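Local coordinates for protein Alp7A (Bacillus subtilis, PDB 5EC0) that binds adenine nucleotide as a plasmid-encoded member of the actin family and probably forms filaments that move and segregate plasmid DNA, at residues N2-V8 with T121-T127; N29-K35 with R67-G72; Q144-A148 with A175-I179. All coordinates share one frame; numbering follows the deposited sequence.

All three contacts involve one sheet of this actin-like fold, but they differ in depth and chemistry. Contact 1 is the most buried: parallel strands 2-10 and 119-129 pair, with apolar side chains on one face and mainly polar ones on the other. Contact 2 lies further from the centre of the chain and is nested within the loop that contact 1 closes; partly buried, with Glu32 and Lys35 at the surface, its antiparallel strands carry a salt bridge and a bridging water. Contact 3, partly buried, sets helix 140-149 on strand 166-179, the neighbour of 119-129. It touches contact 1, where Arg178 meets Gln126, whereas contact 2 stays about 11 Å from contact 1 at the nearest atoms.

Contact 1: N2-V8 with T121-T127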
loop_
_atom_site.group_PDB
_atom_site.type_symbol
_atom_site.label_atom_id
_atom_site.label_comp_id
_atom_site.label_asym_id
_atom_site.label_seq_id
_atom_site.Cartn_x
_atom_site.Cartn_y
_atom_site.Cartn_z
ATOM N N ASN A 2 -1.095 -23.920 6.369
ATOM C CA ASN A 2 -2.364 -23.366 5.942
ATOM C C ASN A 2 -2.592 -21.918 6.388
ATOM O O ASN A 2 -2.503 -21.596 7.571
ATOM C CB ASN A 2 -3.513 -24.233 6.447
ATOM C CG ASN A 2 -4.852 -23.618 6.140
ATOM O OD1 ASN A 2 -5.304 -23.638 4.996
ATOM N ND2 ASN A 2 -5.479 -23.023 7.149
ATOM N N ILE A 3 -2.906 -21.061 5.419
ATOM C CA ILE A 3 -3.203 -19.649 5.647
ATOM C C ILE A 3 -4.677 -19.340 5.374
ATOM O O ILE A 3 -5.183 -19.668 4.305
ATOM C CB ILE A 3 -2.352 -18.747 4.739
ATOM C CG1 ILE A 3 -0.879 -18.839 5.109
ATOM C CG2 ILE A 3 -2.828 -17.285 4.801
ATOM C CD1 ILE A 3 -0.020 -18.054 4.160
ATOM N N SER A 4 -5.359 -18.695 6.317
ATOM C CA SER A 4 -6.790 -18.446 6.170
ATOM C C SER A 4 -7.074 -17.216 5.312
ATOM O O SER A 4 -7.926 -17.257 4.425
ATOM C CB SER A 4 -7.453 -18.276 7.540
ATOM O OG SER A 4 -7.307 -19.452 8.306
ATOM N N ARG A 5 -6.375 -16.120 5.598
ATOM C CA ARG A 5 -6.612 -14.847 4.922
ATOM C C ARG A 5 -5.294 -14.209 4.514
ATOM O O ARG A 5 -4.385 -14.049 5.339
ATOM C CB ARG A 5 -7.387 -13.872 5.828
ATOM C CG ARG A 5 -8.706 -14.415 6.399
ATOM C CD ARG A 5 -9.386 -13.411 7.355
ATOM N NE ARG A 5 -8.409 -12.721 8.209
ATOM C CZ ARG A 5 -7.879 -13.238 9.312
ATOM N NH1 ARG A 5 -8.233 -14.447 9.708
ATOM N NH2 ARG A 5 -6.986 -12.551 10.015
ATOM N N MET A 6 -5.173 -13.848 3.248
ATOM C CA MET A 6 -4.020 -13.069 2.836
ATOM C C MET A 6 -4.445 -11.874 1.992
ATOM O O MET A 6 -5.043 -12.027 0.928
ATOM C CB MET A 6 -3.020 -13.926 2.069
ATOM C CG MET A 6 -1.855 -13.109 1.533
ATOM S SD MET A 6 -0.562 -14.183 0.944
ATOM C CE MET A 6 0.695 -12.993 0.473
ATOM N N ASN A 7 -4.112 -10.691 2.495
ATOM C CA ASN A 7 -4.500 -9.421 1.913
ATOM C C ASN A 7 -3.279 -8.627 1.480
ATOM O O ASN A 7 -2.357 -8.436 2.258
ATOM C CB ASN A 7 -5.327 -8.628 2.919
ATOM C CG ASN A 7 -6.635 -9.327 3.261
ATOM O OD1 ASN A 7 -7.420 -9.689 2.371
ATOM N ND2 ASN A 7 -6.873 -9.528 4.543
ATOM N N VAL A 8 -3.274 -8.161 0.243
ATOM C CA VAL A 8 -2.062 -7.566 -0.329
ATOM C C VAL A 8 -2.381 -6.212 -0.930
ATOM O O VAL A 8 -3.355 -6.074 -1.672
ATOM C CB VAL A 8 -1.438 -8.485 -1.413
ATOM C CG1 VAL A 8 -0.336 -7.796 -2.132
ATOM C CG2 VAL A 8 -0.923 -9.781 -0.779
ATOM N N THR A 121 -1.141 -23.659 1.515
ATOM C CA THR A 121 -2.497 -23.398 1.043
ATOM C C THR A 121 -3.042 -22.067 1.600
ATOM O O THR A 121 -2.918 -21.775 2.787
ATOM C CB THR A 121 -3.469 -24.546 1.424
ATOM O OG1 THR A 121 -3.287 -24.888 2.803
ATOM C CG2 THR A 121 -3.219 -25.771 0.578
ATOM N N ILE A 122 -3.631 -21.260 0.722
ATOM C CA ILE A 122 -4.263 -20.004 1.100
ATOM C C ILE A 122 -5.762 -20.072 0.774
ATOM O O ILE A 122 -6.145 -20.215 -0.395
ATOM C CB ILE A 122 -3.634 -18.796 0.360
ATOM C CG1 ILE A 122 -2.152 -18.664 0.706
ATOM C CG2 ILE A 122 -4.384 -17.506 0.686
ATOM C CD1 ILE A 122 -1.384 -17.825 -0.285
ATOM N N GLU A 123 -6.608 -19.988 1.798
ATOM C CA GLU A 123 -8.053 -20.143 1.593
ATOM C C GLU A 123 -8.623 -18.956 0.838
ATOM O O GLU A 123 -9.421 -19.122 -0.074
ATOM C CB GLU A 123 -8.776 -20.306 2.927
ATOM C CG GLU A 123 -8.355 -21.545 3.689
ATOM C CD GLU A 123 -9.188 -21.775 4.936
ATOM O OE1 GLU A 123 -10.348 -21.313 4.976
ATOM O OE2 GLU A 123 -8.682 -22.420 5.873
ATOM N N TYR A 124 -8.173 -17.761 1.209
ATOM C CA TYR A 124 -8.729 -16.533 0.671
ATOM C C TYR A 124 -7.639 -15.481 0.459
ATOM O O TYR A 124 -7.091 -14.945 1.420
ATOM C CB TYR A 124 -9.819 -15.999 1.609
ATOM C CG TYR A 124 -10.683 -14.933 0.988
ATOM C CD1 TYR A 124 -11.511 -15.229 -0.095
ATOM C CD2 TYR A 124 -10.699 -13.631 1.494
ATOM C CE1 TYR A 124 -12.328 -14.259 -0.673
ATOM C CE2 TYR A 124 -11.514 -12.647 0.917
ATOM C CZ TYR A 124 -12.320 -12.968 -0.165
ATOM O OH TYR A 124 -13.125 -12.011 -0.732
ATOM N N PHE A 125 -7.306 -15.235 -0.804
ATOM C CA PHE A 125 -6.343 -14.208 -1.186
ATOM C C PHE A 125 -7.114 -12.993 -1.652
ATOM O O PHE A 125 -8.096 -13.118 -2.397
ATOM C CB PHE A 125 -5.406 -14.708 -2.301
ATOM C CG PHE A 125 -4.439 -13.657 -2.827
ATOM C CD1 PHE A 125 -4.798 -12.807 -3.868
ATOM C CD2 PHE A 125 -3.152 -13.543 -2.293
ATOM C CE1 PHE A 125 -3.910 -11.856 -4.349
ATOM C CE2 PHE A 125 -2.263 -12.594 -2.771
ATOM C CZ PHE A 125 -2.634 -11.755 -3.790
ATOM N N GLN A 126 -6.658 -11.816 -1.245
ATOM C CA GLN A 126 -7.330 -10.606 -1.639
ATOM C C GLN A 126 -6.301 -9.516 -1.920
ATOM O O GLN A 126 -5.333 -9.318 -1.160
ATOM C CB GLN A 126 -8.316 -10.184 -0.544
ATOM C CG GLN A 126 -9.487 -9.407 -1.019
ATOM C CD GLN A 126 -10.474 -9.077 0.090
ATOM O OE1 GLN A 126 -11.643 -8.818 -0.184
ATOM N NE2 GLN A 126 -10.003 -9.065 1.345
ATOM N N THR A 127 -6.493 -8.835 -3.038
ATOM C CA THR A 127 -5.705 -7.654 -3.348
ATOM C C THR A 127 -6.652 -6.606 -3.955
ATOM O O THR A 127 -7.874 -6.644 -3.712
ATOM C CB THR A 127 -4.494 -7.990 -4.278
ATOM O OG1 THR A 127 -3.676 -6.828 -4.434
ATOM C CG2 THR A 127 -4.931 -8.519 -5.663
#
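Residues Asn2-Val8 and Thr121-Thr127 form a parallel pair in the sheet of the actin-like fold, the 5-8 and 124-127 axes 13° apart, and both strands turn a corner, at Ser4 and Glu123. Ladder bonds flank the corner, among them Ile3 N to Thr121 O at 2.7 Å and Met6 N to Tyr124 O at 2.9 Å. On the face of Ile3, Ile122, Met6 and Phe125 the contact is apolar. Met6 stands extended, CG anti to the backbone N (chi1 175°), which brings SD against both Ile122 and Phe125: it lies 3.9 Å from Ile122 CD1 and sits at the edge of the Phe125 ring in a Met-aromatic contact. Val8 CG2 touches Phe125 CE2 at 3.7 Å. The other face is mainly polar. Asn7 and Gln126 lie alongside each other, amide planes 42° apart, and Gln126 NE2 gives a 2.8 Å bond to Asn7 OD1. That oxygen lies in the plane of the Gln126 amide, whereas the donor stands above the Asn7 carbonyl plane. At the C-terminal end of the pair Thr127 OG1 donates to Val8 O at 2.9 Å, again from above the carbonyl plane. Gln126 OE1 accepts a hydrogen bond from Arg178 NE, and Glu370 and Ser373 of helix 364-386 receive Asn7 ND2. Helix 95-112 covers the apolar face, Phe101 meeting Phe125, while strands 14-19 and 166-179 flank 2-8 and 121-127.

Contact 2: N29-K35 with R67-G72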
loop_
_atom_site.group_PDB
_atom_site.type_symbol
_atom_site.label_atom_id
_atom_site.label_comp_id
_atom_site.label_asym_id
_atom_site.label_seq_id
_atom_site.Cartn_x
_atom_site.Cartn_y
_atom_site.Cartn_z
ATOM N N ASN A 29 10.756 -2.932 -5.335
ATOM C CA ASN A 29 11.739 -3.349 -6.336
ATOM C C ASN A 29 11.825 -4.838 -6.616
ATOM O O ASN A 29 11.932 -5.652 -5.698
ATOM C CB ASN A 29 13.126 -2.868 -5.924
ATOM C CG ASN A 29 13.147 -1.399 -5.615
ATOM O OD1 ASN A 29 13.122 -1.001 -4.451
ATOM N ND2 ASN A 29 13.166 -0.576 -6.656
ATOM N N VAL A 30 11.776 -5.174 -7.902
ATOM C CA VAL A 30 12.047 -6.520 -8.392
ATOM C C VAL A 30 13.045 -6.410 -9.537
ATOM O O VAL A 30 12.765 -5.760 -10.545
ATOM C CB VAL A 30 10.785 -7.230 -8.895
ATOM C CG1 VAL A 30 11.162 -8.527 -9.632
ATOM C CG2 VAL A 30 9.823 -7.511 -7.752
ATOM N N VAL A 31 14.212 -7.029 -9.382
ATOM C CA VAL A 31 15.212 -6.996 -10.435
ATOM C C VAL A 31 15.447 -8.395 -10.988
ATOM O O VAL A 31 15.784 -9.315 -10.247
ATOM C CB VAL A 31 16.538 -6.395 -9.929
ATOM C CG1 VAL A 31 17.641 -6.586 -10.948
ATOM C CG2 VAL A 31 16.358 -4.916 -9.628
ATOM N N GLU A 32 15.247 -8.559 -12.291
ATOM C CA GLU A 32 15.477 -9.850 -12.912
ATOM C C GLU A 32 16.928 -10.009 -13.299
ATOM O O GLU A 32 17.518 -9.150 -13.965
ATOM C CB GLU A 32 14.592 -10.046 -14.139
ATOM C CG GLU A 32 14.945 -11.311 -14.916
ATOM C CD GLU A 32 13.888 -11.717 -15.934
ATOM O OE1 GLU A 32 13.891 -12.893 -16.348
ATOM O OE2 GLU A 32 13.060 -10.868 -16.327
ATOM N N ILE A 33 17.509 -11.122 -12.873
ATOM C CA ILE A 33 18.901 -11.418 -13.168
ATOM C C ILE A 33 18.985 -12.782 -13.847
ATOM O O ILE A 33 17.988 -13.488 -13.936
ATOM C CB ILE A 33 19.742 -11.401 -11.886
ATOM C CG1 ILE A 33 19.283 -12.526 -10.951
ATOM C CG2 ILE A 33 19.594 -10.050 -11.181
ATOM C CD1 ILE A 33 20.028 -12.595 -9.631
ATOM N N SER A 34 20.169 -13.166 -14.310
ATOM C CA SER A 34 20.314 -14.435 -15.020
ATOM C C SER A 34 20.650 -15.557 -14.045
ATOM O O SER A 34 20.881 -15.306 -12.863
ATOM C CB SER A 34 21.392 -14.335 -16.104
ATOM O OG SER A 34 22.686 -14.308 -15.527
ATOM N N LYS A 35 20.675 -16.791 -14.538
ATOM C CA LYS A 35 20.997 -17.934 -13.692
ATOM C C LYS A 35 22.410 -17.824 -13.112
ATOM O O LYS A 35 22.614 -18.027 -11.912
ATOM C CB LYS A 35 20.848 -19.244 -14.474
ATOM C CG LYS A 35 21.374 -20.479 -13.745
ATOM C CD LYS A 35 21.024 -21.750 -14.496
ATOM C CE LYS A 35 21.598 -22.989 -13.822
ATOM N NZ LYS A 35 23.080 -23.126 -14.010
ATOM N N ARG A 67 12.929 -18.282 -14.337
ATOM C CA ARG A 67 13.569 -16.970 -14.257
ATOM C C ARG A 67 13.912 -16.550 -12.818
ATOM O O ARG A 67 13.247 -16.947 -11.853
ATOM C CB ARG A 67 12.679 -15.932 -14.944
ATOM C CG ARG A 67 12.608 -16.149 -16.466
ATOM C CD ARG A 67 11.412 -15.451 -17.099
ATOM N NE ARG A 67 11.448 -14.012 -16.870
ATOM C CZ ARG A 67 10.485 -13.175 -17.234
ATOM N NH1 ARG A 67 9.396 -13.639 -17.835
ATOM N NH2 ARG A 67 10.604 -11.877 -16.989
ATOM N N TYR A 68 14.974 -15.757 -12.696
ATOM C CA TYR A 68 15.609 -15.466 -11.409
ATOM C C TYR A 68 15.418 -13.990 -11.014
ATOM O O TYR A 68 15.700 -13.087 -11.803
ATOM C CB TYR A 68 17.107 -15.843 -11.477
ATOM C CG TYR A 68 17.336 -17.306 -11.820
ATOM C CD1 TYR A 68 17.309 -17.753 -13.138
ATOM C CD2 TYR A 68 17.549 -18.250 -10.819
ATOM C CE1 TYR A 68 17.495 -19.101 -13.448
ATOM C CE2 TYR A 68 17.746 -19.589 -11.117
ATOM C CZ TYR A 68 17.715 -20.012 -12.428
ATOM O OH TYR A 68 17.903 -21.350 -12.714
ATOM N N PHE A 69 14.934 -13.750 -9.800
ATOM C CA PHE A 69 14.586 -12.396 -9.371
ATOM C C PHE A 69 15.140 -12.028 -8.007
ATOM O O PHE A 69 15.048 -12.806 -7.059
ATOM C CB PHE A 69 13.055 -12.199 -9.318
ATOM C CG PHE A 69 12.352 -12.511 -10.606
ATOM C CD1 PHE A 69 11.908 -13.803 -10.875
ATOM C CD2 PHE A 69 12.133 -11.520 -11.548
ATOM C CE1 PHE A 69 11.268 -14.104 -12.072
ATOM C CE2 PHE A 69 11.493 -11.810 -12.748
ATOM C CZ PHE A 69 11.062 -13.105 -13.010
ATOM N N LEU A 70 15.687 -10.820 -7.921
ATOM C CA LEU A 70 15.936 -10.156 -6.652
ATOM C C LEU A 70 14.674 -9.401 -6.267
ATOM O O LEU A 70 14.111 -8.679 -7.086
ATOM C CB LEU A 70 17.129 -9.192 -6.752
ATOM C CG LEU A 70 18.467 -9.801 -7.184
ATOM C CD1 LEU A 70 19.525 -8.733 -7.536
ATOM C CD2 LEU A 70 18.982 -10.729 -6.092
ATOM N N VAL A 71 14.235 -9.565 -5.021
ATOM C CA VAL A 71 12.993 -8.973 -4.545
ATOM C C VAL A 71 13.193 -8.144 -3.283
ATOM O O VAL A 71 13.876 -8.571 -2.353
ATOM C CB VAL A 71 11.943 -10.050 -4.224
ATOM C CG1 VAL A 71 10.652 -9.401 -3.752
ATOM C CG2 VAL A 71 11.736 -11.003 -5.415
ATOM N N GLY A 72 12.572 -6.974 -3.233
ATOM C CA GLY A 72 12.614 -6.164 -2.033
ATOM C C GLY A 72 13.962 -5.499 -1.835
ATOM O O GLY A 72 14.605 -5.062 -2.799
HETATM O O HOH W 1 15.922 -14.507 -15.261
#
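Glu32 and Arg67 join the ends of their side chains across an antiparallel strand pair of the actin-like sheet, in which Val31 and Leu70 form a hydrogen-bonded pair. From CB outward, Glu32 first lays its CB obliquely against the Phe69 ring, 3.8 Å from CE2. Its CG passes 3.7 Å from Tyr68 O. A chi1 of 172° swings CG away from the backbone N, and the extended chain carries the carboxylate to Arg67, which grips it side-on in a bidentate salt bridge of two hydrogen bonds: Arg67 NE to Glu32 OE1 and Arg67 NH2 to Glu32 OE2, each at 2.7 Å. Both oxygens are met on the syn side, by nitrogens standing out of the carboxylate plane. A water also donates to Glu32 OE1 and Ile33 O while accepting from Tyr68 N. On the face of Ile33, Tyr68 and Leu70, Lys35 at the start of helix 35-38 lies alongside Tyr68, its CA in a CH-pi contact over the ring. Helix 95-112 packs on the Val30 and Phe69 face. The salt bridge holds its two groups nearly parallel, 15° apart, though not in one plane, and probably balances both charges, while the water links the strands where Ile33 O and Tyr68 O come close without bonding.

Contact 3: Q144-A148 with A175-I179; sequences QKRMA and AACRI
Cys177 projects from its strand into a hollow on helix 140-149 bordered by Gln144, Met147 and Ala148. Its CB presses to 3.1 Å from Gln144 O, a close fit in which the bump of the cysteine is met by helix backbone as well as by side chains. The sulfur, turned opposite the backbone N (chi1 -178°), is directed toward Met147, whose CG lies 3.6 Å from SG before the methionine chain bends off. Ala148 is the small counterpart further along: its CB fits over the strand backbone, 3.9 Å from Ala176 CA, with the methyl of Ala175 beside it. These short side chains probably let the helix come down on the strand, the axes of 144-148 and 175-179 approaching to 6.6 Å. At the other end Gln144 reaches along the strand, extended beyond CG, and its NE2 donates to Cys177 O at 2.8 Å (N-H...O 161°); the oxygen lies in the amide plane, while the donor is tilted from the carbonyl plane. The rest of that amide rests obliquely on Ile179 CG1. Replacing Gln144 by an alanine removes the amide, and would probably leave Cys177 O without this donor and a gap beside Ile179. The strand's other side, with Ala176 and Arg178, turns to Tyr124 and helix 364-386. This is plain helix-on-sheet packing away from the nucleotide, mainly apolar, with one hydrogen bond from the Gln144 side-chain amide that probably helps to set where the helix lies along the strand.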
loop_
_atom_site.group_PDB
_atom_site.type_symbol
_atom_site.label_atom_id
_atom_site.label_comp_id
_atom_site.label_asym_id
_atom_site.label_seq_id
_atom_site.Cartn_x
_atom_site.Cartn_y
_atom_site.Cartn_z
ATOM N N GLN A 144 -10.744 -6.423 -12.556
ATOM C CA GLN A 144 -10.568 -6.957 -11.195
ATOM C C GLN A 144 -10.592 -8.499 -11.211
ATOM O O GLN A 144 -9.835 -9.143 -10.487
ATOM C CB GLN A 144 -11.649 -6.427 -10.240
ATOM C CG GLN A 144 -11.731 -4.905 -10.090
ATOM C CD GLN A 144 -12.993 -4.448 -9.333
ATOM O OE1 GLN A 144 -13.816 -3.712 -9.872
ATOM N NE2 GLN A 144 -13.140 -4.888 -8.078
ATOM N N LYS A 145 -11.465 -9.081 -12.036
ATOM C CA LYS A 145 -11.504 -10.534 -12.214
ATOM C C LYS A 145 -10.192 -11.103 -12.797
ATOM O O LYS A 145 -9.702 -12.132 -12.339
ATOM C CB LYS A 145 -12.688 -10.945 -13.114
ATOM C CG LYS A 145 -14.032 -11.031 -12.386
ATOM C CD LYS A 145 -15.064 -11.779 -13.213
ATOM C CE LYS A 145 -16.282 -10.917 -13.529
ATOM N NZ LYS A 145 -17.254 -11.619 -14.431
ATOM N N ARG A 146 -9.632 -10.447 -13.808
ATOM C CA ARG A 146 -8.360 -10.896 -14.357
ATOM C C ARG A 146 -7.248 -10.758 -13.310
ATOM O O ARG A 146 -6.365 -11.615 -13.211
ATOM C CB ARG A 146 -8.006 -10.130 -15.641
ATOM C CG ARG A 146 -8.909 -10.476 -16.841
ATOM C CD ARG A 146 -8.397 -9.900 -18.172
ATOM N NE ARG A 146 -8.625 -8.459 -18.271
ATOM C CZ ARG A 146 -9.743 -7.906 -18.740
ATOM N NH1 ARG A 146 -10.751 -8.669 -19.159
ATOM N NH2 ARG A 146 -9.852 -6.587 -18.781
ATOM N N MET A 147 -7.290 -9.697 -12.514
ATOM C CA MET A 147 -6.259 -9.526 -11.480
ATOM C C MET A 147 -6.315 -10.679 -10.479
ATOM O O MET A 147 -5.287 -11.288 -10.160
ATOM C CB MET A 147 -6.412 -8.194 -10.750
ATOM C CG MET A 147 -5.308 -7.927 -9.712
ATOM S SD MET A 147 -3.641 -7.946 -10.427
ATOM C CE MET A 147 -2.710 -7.232 -9.051
ATOM N N ALA A 148 -7.527 -10.991 -10.018
ATOM C CA ALA A 148 -7.746 -12.097 -9.083
ATOM C C ALA A 148 -7.306 -13.436 -9.678
ATOM O O ALA A 148 -6.733 -14.276 -8.989
ATOM C CB ALA A 148 -9.234 -12.165 -8.664
ATOM N N ALA A 175 -9.797 -16.313 -4.616
ATOM C CA ALA A 175 -9.150 -15.013 -4.739
ATOM C C ALA A 175 -10.138 -13.919 -5.167
ATOM O O ALA A 175 -11.088 -14.192 -5.879
ATOM C CB ALA A 175 -7.984 -15.099 -5.726
ATOM N N ALA A 176 -9.915 -12.689 -4.709
ATOM C CA ALA A 176 -10.745 -11.561 -5.122
ATOM C C ALA A 176 -9.911 -10.277 -5.225
ATOM O O ALA A 176 -8.864 -10.133 -4.587
ATOM C CB ALA A 176 -11.926 -11.370 -4.161
ATOM N N CYS A 177 -10.380 -9.351 -6.050
ATOM C CA CYS A 177 -9.682 -8.087 -6.262
ATOM C C CYS A 177 -10.660 -6.922 -6.083
ATOM O O CYS A 177 -11.674 -6.867 -6.771
ATOM C CB CYS A 177 -9.055 -8.043 -7.644
ATOM S SG CYS A 177 -8.148 -6.531 -7.931
ATOM N N ARG A 178 -10.356 -6.023 -5.144
ATOM C CA ARG A 178 -11.205 -4.876 -4.837
ATOM C C ARG A 178 -10.678 -3.613 -5.523
ATOM O O ARG A 178 -9.764 -3.683 -6.332
ATOM C CB ARG A 178 -11.279 -4.653 -3.320
ATOM C CG ARG A 178 -11.633 -5.890 -2.522
ATOM C CD ARG A 178 -12.950 -6.569 -2.974
ATOM N NE ARG A 178 -13.151 -7.757 -2.151
ATOM C CZ ARG A 178 -14.310 -8.371 -1.951
ATOM N NH1 ARG A 178 -15.411 -7.928 -2.533
ATOM N NH2 ARG A 178 -14.358 -9.436 -1.164
ATOM N N ILE A 179 -11.262 -2.466 -5.201
ATOM C CA ILE A 179 -10.828 -1.193 -5.773
ATOM C C ILE A 179 -10.083 -0.388 -4.728
ATOM O O ILE A 179 -10.672 -0.035 -3.689
ATOM C CB ILE A 179 -12.027 -0.339 -6.295
ATOM C CG1 ILE A 179 -12.870 -1.141 -7.281
ATOM C CG2 ILE A 179 -11.528 0.955 -6.958
ATOM C CD1 ILE A 179 -14.277 -0.569 -7.480
#